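Local coordinates for 2-C-methyl-D-erythritol 4-phosphate cytidylyltransferase (Thermus thermophilus HB8, PDB 2PX7), which probably catalyses the transfer of a cytidylyl group from CTP to 2-C-methyl-D-erythritol 4-phosphate, a step of the non-mevalonate route to isoprenoids, at residues Q171-A185 and S193-P205. Residues are numbered along the deposited sequence; the frame is centred on the assembly and turned at random.
Sequences QGFFTALLREAHAYA and SDDAQLVQALGYP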
ATOM      1  N   GLN A 171       6.294 -14.507  -7.493  1.00 25.53           N
ATOM      2  CA  GLN A 171       5.786 -15.740  -6.887  1.00 24.27           C
ATOM      3  C   GLN A 171       6.587 -16.937  -7.407  1.00 24.75           C
ATOM      4  O   GLN A 171       6.842 -17.041  -8.613  1.00 25.23           O
ATOM      5  CB  GLN A 171       4.284 -15.891  -7.165  1.00 24.82           C
ATOM      6  CG  GLN A 171       3.479 -14.609  -6.844  1.00 21.87           C
ATOM      7  CD  GLN A 171       1.999 -14.814  -6.786  1.00 23.62           C
ATOM      8  OE1 GLN A 171       1.458 -15.842  -7.242  1.00 20.84           O
ATOM      9  NE2 GLN A 171       1.310 -13.850  -6.172  1.00 22.17           N
ATOM     10  N   GLY A 172       6.988 -17.833  -6.502  1.00 24.45           N
ATOM     11  CA  GLY A 172       7.929 -18.906  -6.822  1.00 23.73           C
ATOM     12  C   GLY A 172       7.265 -20.264  -6.741  1.00 24.18           C
ATOM     13  O   GLY A 172       6.476 -20.512  -5.854  1.00 23.69           O
ATOM     14  N   PHE A 173       7.577 -21.148  -7.682  1.00 24.19           N
ATOM     15  CA  PHE A 173       6.924 -22.461  -7.731  1.00 24.68           C
ATOM     16  C   PHE A 173       7.887 -23.484  -8.291  1.00 24.90           C
ATOM     17  O   PHE A 173       8.780 -23.121  -9.070  1.00 24.95           O
ATOM     18  CB  PHE A 173       5.668 -22.412  -8.634  1.00 24.08           C
ATOM     19  CG  PHE A 173       4.660 -21.358  -8.229  1.00 22.39           C
ATOM     20  CD1 PHE A 173       3.740 -21.609  -7.219  1.00 23.69           C
ATOM     21  CD2 PHE A 173       4.630 -20.133  -8.867  1.00 22.00           C
ATOM     22  CE1 PHE A 173       2.809 -20.624  -6.819  1.00 21.85           C
ATOM     23  CE2 PHE A 173       3.716 -19.143  -8.491  1.00 22.26           C
ATOM     24  CZ  PHE A 173       2.808 -19.391  -7.447  1.00 21.55           C
ATOM     25  N   PHE A 174       7.707 -24.752  -7.915  1.00 24.43           N
ATOM     26  CA  PHE A 174       8.211 -25.840  -8.767  1.00 24.50           C
ATOM     27  C   PHE A 174       7.529 -25.676 -10.132  1.00 24.67           C
ATOM     28  O   PHE A 174       6.308 -25.533 -10.213  1.00 24.69           O
ATOM     29  CB  PHE A 174       7.890 -27.227  -8.187  1.00 24.61           C
ATOM     30  CG  PHE A 174       8.505 -27.494  -6.821  1.00 25.35           C
ATOM     31  CD1 PHE A 174       9.719 -26.898  -6.441  1.00 27.28           C
ATOM     32  CD2 PHE A 174       7.892 -28.373  -5.930  1.00 24.92           C
ATOM     33  CE1 PHE A 174      10.286 -27.168  -5.194  1.00 26.06           C
ATOM     34  CE2 PHE A 174       8.447 -28.633  -4.663  1.00 22.29           C
ATOM     35  CZ  PHE A 174       9.645 -28.039  -4.309  1.00 24.89           C
ATOM     36  N   THR A 175       8.315 -25.681 -11.205  1.00 25.04           N
ATOM     37  CA  THR A 175       7.789 -25.534 -12.583  1.00 24.33           C
ATOM     38  C   THR A 175       6.712 -26.578 -12.900  1.00 24.83           C
ATOM     39  O   THR A 175       5.661 -26.247 -13.455  1.00 24.91           O
ATOM     40  CB  THR A 175       8.940 -25.634 -13.595  1.00 24.15           C
ATOM     41  OG1 THR A 175       9.998 -24.768 -13.163  1.00 24.31           O
ATOM     42  CG2 THR A 175       8.487 -25.229 -15.001  1.00 22.88           C
ATOM     43  N   ALA A 176       6.970 -27.818 -12.515  1.00 25.21           N
ATOM     44  CA  ALA A 176       6.028 -28.930 -12.713  1.00 26.67           C
ATOM     45  C   ALA A 176       4.686 -28.704 -12.000  1.00 26.87           C
ATOM     46  O   ALA A 176       3.626 -29.109 -12.481  1.00 27.80           O
ATOM     47  CB  ALA A 176       6.650 -30.214 -12.217  1.00 26.14           C
ATOM     48  N   LEU A 177       4.739 -28.068 -10.835  1.00 26.97           N
ATOM     49  CA  LEU A 177       3.525 -27.802 -10.088  1.00 26.00           C
ATOM     50  C   LEU A 177       2.706 -26.713 -10.789  1.00 25.74           C
ATOM     51  O   LEU A 177       1.497 -26.846 -10.941  1.00 25.37           O
ATOM     52  CB  LEU A 177       3.861 -27.406  -8.644  1.00 25.40           C
ATOM     53  CG  LEU A 177       2.697 -26.927  -7.778  1.00 25.10           C
ATOM     54  CD1 LEU A 177       1.650 -28.056  -7.525  1.00 23.20           C
ATOM     55  CD2 LEU A 177       3.245 -26.379  -6.476  1.00 25.27           C
ATOM     56  N   LEU A 178       3.367 -25.636 -11.205  1.00 25.07           N
ATOM     57  CA  LEU A 178       2.667 -24.566 -11.913  1.00 25.11           C
ATOM     58  C   LEU A 178       2.060 -25.044 -13.259  1.00 25.54           C
ATOM     59  O   LEU A 178       0.975 -24.612 -13.655  1.00 25.27           O
ATOM     60  CB  LEU A 178       3.569 -23.321 -12.083  1.00 24.92           C
ATOM     61  CG  LEU A 178       2.823 -22.051 -12.540  1.00 25.11           C
ATOM     62  CD1 LEU A 178       1.701 -21.682 -11.529  1.00 24.32           C
ATOM     63  CD2 LEU A 178       3.769 -20.870 -12.755  1.00 23.98           C
ATOM     64  N   ARG A 179       2.761 -25.941 -13.947  1.00 26.18           N
ATOM     65  CA  ARG A 179       2.183 -26.624 -15.111  1.00 27.28           C
ATOM     66  C   ARG A 179       0.906 -27.397 -14.739  1.00 26.86           C
ATOM     67  O   ARG A 179      -0.112 -27.189 -15.366  1.00 27.34           O
ATOM     68  CB  ARG A 179       3.243 -27.459 -15.859  1.00 27.66           C
ATOM     69  CG  ARG A 179       4.404 -26.555 -16.337  1.00 30.15           C
ATOM     70  CD  ARG A 179       5.019 -26.914 -17.685  1.00 36.20           C
ATOM     71  NE  ARG A 179       6.290 -27.590 -17.514  1.00 38.22           N
ATOM     72  CZ  ARG A 179       7.475 -27.207 -18.003  1.00 36.54           C
ATOM     73  NH1 ARG A 179       7.627 -26.140 -18.765  1.00 35.93           N
ATOM     74  NH2 ARG A 179       8.529 -27.944 -17.725  1.00 35.27           N
ATOM     75  N   GLU A 180       0.939 -28.229 -13.694  1.00 26.50           N
ATOM     76  CA  GLU A 180      -0.290 -28.893 -13.228  1.00 27.42           C
ATOM     77  C   GLU A 180      -1.415 -27.904 -12.941  1.00 26.95           C
ATOM     78  O   GLU A 180      -2.569 -28.153 -13.289  1.00 26.70           O
ATOM     79  CB  GLU A 180      -0.061 -29.731 -11.964  1.00 27.60           C
ATOM     80  CG  GLU A 180       0.821 -30.951 -12.133  1.00 31.26           C
ATOM     81  CD  GLU A 180       0.187 -32.056 -12.991  1.00 34.55           C
ATOM     82  OE1 GLU A 180      -1.060 -32.166 -13.047  1.00 36.36           O
ATOM     83  OE2 GLU A 180       0.954 -32.829 -13.592  1.00 35.30           O
ATOM     84  N   ALA A 181      -1.074 -26.799 -12.277  1.00 27.05           N
ATOM     85  CA  ALA A 181      -2.044 -25.761 -11.935  1.00 27.15           C
ATOM     86  C   ALA A 181      -2.684 -25.135 -13.184  1.00 27.36           C
ATOM     87  O   ALA A 181      -3.908 -24.965 -13.253  1.00 27.04           O
ATOM     88  CB  ALA A 181      -1.383 -24.691 -11.074  1.00 26.50           C
ATOM     89  N   HIS A 182      -1.851 -24.766 -14.147  1.00 27.15           N
ATOM     90  CA  HIS A 182      -2.348 -24.207 -15.387  1.00 28.26           C
ATOM     91  C   HIS A 182      -3.159 -25.228 -16.218  1.00 29.15           C
ATOM     92  O   HIS A 182      -4.149 -24.853 -16.828  1.00 29.53           O
ATOM     93  CB  HIS A 182      -1.215 -23.559 -16.199  1.00 27.67           C
ATOM     94  CG  HIS A 182      -0.917 -22.146 -15.789  1.00 27.56           C
ATOM     95  ND1 HIS A 182      -1.498 -21.055 -16.397  1.00 25.22           N
ATOM     96  CD2 HIS A 182      -0.124 -21.652 -14.806  1.00 25.63           C
ATOM     97  CE1 HIS A 182      -1.059 -19.949 -15.825  1.00 26.52           C
ATOM     98  NE2 HIS A 182      -0.225 -20.284 -14.852  1.00 26.69           N
ATOM     99  N   ALA A 183      -2.767 -26.503 -16.194  1.00 30.48           N
ATOM    100  CA  ALA A 183      -3.523 -27.570 -16.892  1.00 32.31           C
ATOM    101  C   ALA A 183      -4.933 -27.763 -16.321  1.00 33.23           C
ATOM    102  O   ALA A 183      -5.922 -27.859 -17.064  1.00 33.66           O
ATOM    103  CB  ALA A 183      -2.745 -28.898 -16.857  1.00 31.97           C
ATOM    104  N   TYR A 184      -5.022 -27.819 -14.994  1.00 33.88           N
ATOM    105  CA  TYR A 184      -6.307 -27.922 -14.312  1.00 34.17           C
ATOM    106  C   TYR A 184      -7.161 -26.681 -14.546  1.00 34.10           C
ATOM    107  O   TYR A 184      -8.368 -26.791 -14.753  1.00 33.58           O
ATOM    108  CB  TYR A 184      -6.085 -28.150 -12.815  1.00 34.86           C
ATOM    109  CG  TYR A 184      -7.348 -28.317 -12.002  1.00 36.16           C
ATOM    110  CD1 TYR A 184      -8.163 -29.446 -12.155  1.00 38.26           C
ATOM    111  CD2 TYR A 184      -7.717 -27.362 -11.062  1.00 36.11           C
ATOM    112  CE1 TYR A 184      -9.328 -29.614 -11.381  1.00 38.72           C
ATOM    113  CE2 TYR A 184      -8.870 -27.515 -10.287  1.00 37.84           C
ATOM    114  CZ  TYR A 184      -9.668 -28.646 -10.447  1.00 38.26           C
ATOM    115  OH  TYR A 184     -10.825 -28.786  -9.692  1.00 38.94           O
ATOM    116  N   ALA A 185      -6.536 -25.503 -14.515  1.00 34.09           N
ATOM    117  CA  ALA A 185      -7.257 -24.255 -14.779  1.00 35.01           C
ATOM    118  C   ALA A 185      -7.845 -24.204 -16.197  1.00 35.91           C
ATOM    119  O   ALA A 185      -8.954 -23.725 -16.380  1.00 35.74           O
ATOM    120  CB  ALA A 185      -6.386 -23.055 -14.514  1.00 34.06           C
ATOM    121  N   SER A 193      -6.293 -13.814 -10.500  1.00 28.82           N
ATOM    122  CA  SER A 193      -5.437 -12.653 -10.613  1.00 29.34           C
ATOM    123  C   SER A 193      -3.971 -12.989 -10.383  1.00 29.33           C
ATOM    124  O   SER A 193      -3.101 -12.141 -10.616  1.00 29.83           O
ATOM    125  CB  SER A 193      -5.896 -11.565  -9.638  1.00 30.02           C
ATOM    126  OG  SER A 193      -5.791 -12.016  -8.281  1.00 32.37           O
ATOM    127  N   ASP A 194      -3.686 -14.203  -9.909  1.00 27.87           N
ATOM    128  CA  ASP A 194      -2.298 -14.630  -9.791  1.00 26.81           C
ATOM    129  C   ASP A 194      -2.152 -16.135  -9.923  1.00 25.88           C
ATOM    130  O   ASP A 194      -3.148 -16.861 -10.020  1.00 24.62           O
ATOM    131  CB  ASP A 194      -1.611 -14.059  -8.522  1.00 26.50           C
ATOM    132  CG  ASP A 194      -2.133 -14.658  -7.224  1.00 26.34           C
ATOM    133  OD1 ASP A 194      -2.925 -15.606  -7.282  1.00 27.80           O
ATOM    134  OD2 ASP A 194      -1.749 -14.171  -6.119  1.00 27.43           O
ATOM    135  N   ASP A 195      -0.902 -16.584  -9.951  1.00 24.87           N
ATOM    136  CA  ASP A 195      -0.591 -17.991 -10.081  1.00 24.90           C
ATOM    137  C   ASP A 195      -0.825 -18.744  -8.783  1.00 24.55           C
ATOM    138  O   ASP A 195      -1.209 -19.898  -8.812  1.00 24.22           O
ATOM    139  CB  ASP A 195       0.857 -18.171 -10.558  1.00 25.39           C
ATOM    140  CG  ASP A 195       1.027 -17.793 -12.024  1.00 26.48           C
ATOM    141  OD1 ASP A 195       0.473 -18.504 -12.914  1.00 28.79           O
ATOM    142  OD2 ASP A 195       1.692 -16.768 -12.279  1.00 27.83           O
ATOM    143  N   ALA A 196      -0.608 -18.091  -7.634  1.00 24.23           N
ATOM    144  CA  ALA A 196      -0.869 -18.755  -6.343  1.00 23.42           C
ATOM    145  C   ALA A 196      -2.294 -19.287  -6.258  1.00 22.94           C
ATOM    146  O   ALA A 196      -2.524 -20.358  -5.725  1.00 22.89           O
ATOM    147  CB  ALA A 196      -0.606 -17.797  -5.195  1.00 23.85           C
ATOM    148  N   GLN A 197      -3.262 -18.538  -6.775  1.00 23.38           N
ATOM    149  CA  GLN A 197      -4.658 -19.007  -6.736  1.00 23.41           C
ATOM    150  C   GLN A 197      -4.929 -20.248  -7.561  1.00 23.64           C
ATOM    151  O   GLN A 197      -5.802 -21.040  -7.209  1.00 24.37           O
ATOM    152  CB  GLN A 197      -5.601 -17.891  -7.149  1.00 23.75           C
ATOM    153  CG  GLN A 197      -5.749 -16.823  -6.068  1.00 23.58           C
ATOM    154  CD  GLN A 197      -6.326 -15.567  -6.641  1.00 25.58           C
ATOM    155  OE1 GLN A 197      -7.550 -15.405  -6.715  1.00 27.27           O
ATOM    156  NE2 GLN A 197      -5.450 -14.691  -7.126  1.00 22.06           N
ATOM    157  N   LEU A 198      -4.193 -20.419  -8.663  1.00 23.70           N
ATOM    158  CA  LEU A 198      -4.320 -21.627  -9.510  1.00 23.90           C
ATOM    159  C   LEU A 198      -3.744 -22.847  -8.794  1.00 24.05           C
ATOM    160  O   LEU A 198      -4.275 -23.943  -8.892  1.00 24.13           O
ATOM    161  CB  LEU A 198      -3.572 -21.427 -10.829  1.00 23.61           C
ATOM    162  CG  LEU A 198      -3.958 -20.235 -11.719  1.00 24.25           C
ATOM    163  CD1 LEU A 198      -3.241 -20.350 -13.049  1.00 24.36           C
ATOM    164  CD2 LEU A 198      -5.474 -20.110 -11.913  1.00 22.53           C
ATOM    165  N   VAL A 199      -2.636 -22.642  -8.088  1.00 24.06           N
ATOM    166  CA  VAL A 199      -1.982 -23.711  -7.349  1.00 24.81           C
ATOM    167  C   VAL A 199      -2.864 -24.155  -6.153  1.00 25.68           C
ATOM    168  O   VAL A 199      -3.006 -25.346  -5.878  1.00 25.07           O
ATOM    169  CB  VAL A 199      -0.532 -23.276  -6.894  1.00 25.15           C
ATOM    170  CG1 VAL A 199       0.090 -24.305  -5.933  1.00 24.72           C
ATOM    171  CG2 VAL A 199       0.379 -23.082  -8.110  1.00 22.19           C
ATOM    172  N   GLN A 200      -3.437 -23.173  -5.461  1.00 26.75           N
ATOM    173  CA  GLN A 200      -4.422 -23.391  -4.395  1.00 28.33           C
ATOM    174  C   GLN A 200      -5.608 -24.260  -4.860  1.00 28.31           C
ATOM    175  O   GLN A 200      -6.048 -25.142  -4.130  1.00 28.15           O
ATOM    176  CB  GLN A 200      -4.881 -22.017  -3.875  1.00 27.83           C
ATOM    177  CG  GLN A 200      -5.831 -22.003  -2.689  1.00 30.87           C
ATOM    178  CD  GLN A 200      -6.111 -20.572  -2.259  1.00 31.64           C
ATOM    179  OE1 GLN A 200      -6.327 -19.682  -3.098  1.00 36.09           O
ATOM    180  NE2 GLN A 200      -6.075 -20.336  -0.969  1.00 29.99           N
ATOM    181  N   ALA A 201      -6.093 -24.049  -6.084  1.00 28.86           N
ATOM    182  CA  ALA A 201      -7.212 -24.839  -6.622  1.00 29.40           C
ATOM    183  C   ALA A 201      -6.872 -26.323  -6.817  1.00 30.37           C
ATOM    184  O   ALA A 201      -7.759 -27.174  -6.867  1.00 30.87           O
ATOM    185  CB  ALA A 201      -7.750 -24.206  -7.914  1.00 29.54           C
ATOM    186  N   LEU A 202      -5.579 -26.644  -6.866  1.00 30.81           N
ATOM    187  CA  LEU A 202      -5.137 -28.044  -6.885  1.00 31.16           C
ATOM    188  C   LEU A 202      -5.235 -28.736  -5.530  1.00 31.16           C
ATOM    189  O   LEU A 202      -5.260 -29.954  -5.450  1.00 32.44           O
ATOM    190  CB  LEU A 202      -3.690 -28.140  -7.402  1.00 31.28           C
ATOM    191  CG  LEU A 202      -3.405 -28.061  -8.902  1.00 30.08           C
ATOM    192  CD1 LEU A 202      -1.888 -28.129  -9.121  1.00 28.62           C
ATOM    193  CD2 LEU A 202      -4.081 -29.198  -9.687  1.00 30.77           C
ATOM    194  N   GLY A 203      -5.289 -27.965  -4.456  1.00 31.10           N
ATOM    195  CA  GLY A 203      -5.206 -28.538  -3.134  1.00 30.08           C
ATOM    196  C   GLY A 203      -3.783 -28.431  -2.608  1.00 29.49           C
ATOM    197  O   GLY A 203      -3.462 -29.036  -1.586  1.00 29.03           O
ATOM    198  N   TYR A 204      -2.930 -27.678  -3.306  1.00 28.26           N
ATOM    199  CA  TYR A 204      -1.524 -27.531  -2.898  1.00 27.43           C
ATOM    200  C   TYR A 204      -1.320 -26.295  -1.979  1.00 27.68           C
ATOM    201  O   TYR A 204      -1.740 -25.185  -2.327  1.00 26.76           O
ATOM    202  CB  TYR A 204      -0.589 -27.447  -4.110  1.00 25.94           C
ATOM    203  CG  TYR A 204       0.887 -27.716  -3.780  1.00 25.30           C
ATOM    204  CD1 TYR A 204       1.441 -28.980  -3.969  1.00 21.17           C
ATOM    205  CD2 TYR A 204       1.714 -26.704  -3.271  1.00 23.60           C
ATOM    206  CE1 TYR A 204       2.772 -29.245  -3.665  1.00 23.03           C
ATOM    207  CE2 TYR A 204       3.061 -26.957  -2.955  1.00 23.11           C
ATOM    208  CZ  TYR A 204       3.572 -28.233  -3.159  1.00 24.97           C
ATOM    209  OH  TYR A 204       4.871 -28.515  -2.875  1.00 23.54           O
ATOM    210  N   PRO A 205      -0.643 -26.489  -0.827  1.00 27.89           N
ATOM    211  CA  PRO A 205      -0.411 -25.394   0.133  1.00 27.55           C
ATOM    212  C   PRO A 205       0.543 -24.331  -0.426  1.00 27.01           C
ATOM    213  O   PRO A 205       1.586 -24.650  -0.986  1.00 26.81           O
ATOM    214  CB  PRO A 205       0.226 -26.113   1.339  1.00 27.35           C
ATOM    215  CG  PRO A 205       0.912 -27.330   0.722  1.00 28.18           C
ATOM    216  CD  PRO A 205      -0.045 -27.765  -0.369  1.00 28.08           C
TER
HETATM  217  O   HOH W   1      -5.725 -24.541 -11.151  1.00 26.04           O
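Ala181 and Val199 bring helices 175-185 and 195-201 together where they cross at 79°, their CA atoms 5.0 Å apart. Alanine suits such a close crossing: its methyl is small enough to lie against both Leu198 CB and Val199 CG2. On the side of strand 171-174 and the start of helix 195-201 the packing is dense and buried. Val199 CG2 also reaches the Phe173 ring, and Leu198 CD1 sits 3.6 Å from the centroid of the His182 ring, a CH-pi contact over one face. At that ring's edge His182 NE2 donates to Asp195 OD1 (2.7 Å). Gln171, near the C-terminal end of strand 165-174, has an amide that both accepts and donates: OE1 takes Ala196 N (3.1 Å), while NE2 points almost straight (172°) at Asp194 OD2, from above the carboxylate plane. Tyr155 of the second subunit also bonds OD2; OD1 caps the helix by accepting from Gln197 N, a role suited to a short acidic side chain.

The outer side is apolar and partly exposed. Leu177, its CG anti to the backbone N (chi1 173°), lays CD2 over the Tyr204 face; the Tyr204 hydroxyl is hydrogen-bonded to Ser134 O. Exposed Glu180 touches loosely, through CB on Leu202 CD1. Leucines thus cover the side where shape matters, whereas buried directional bonds fix helix 195-201 against strand and helix, Asp195 holding the imidazole's rotation.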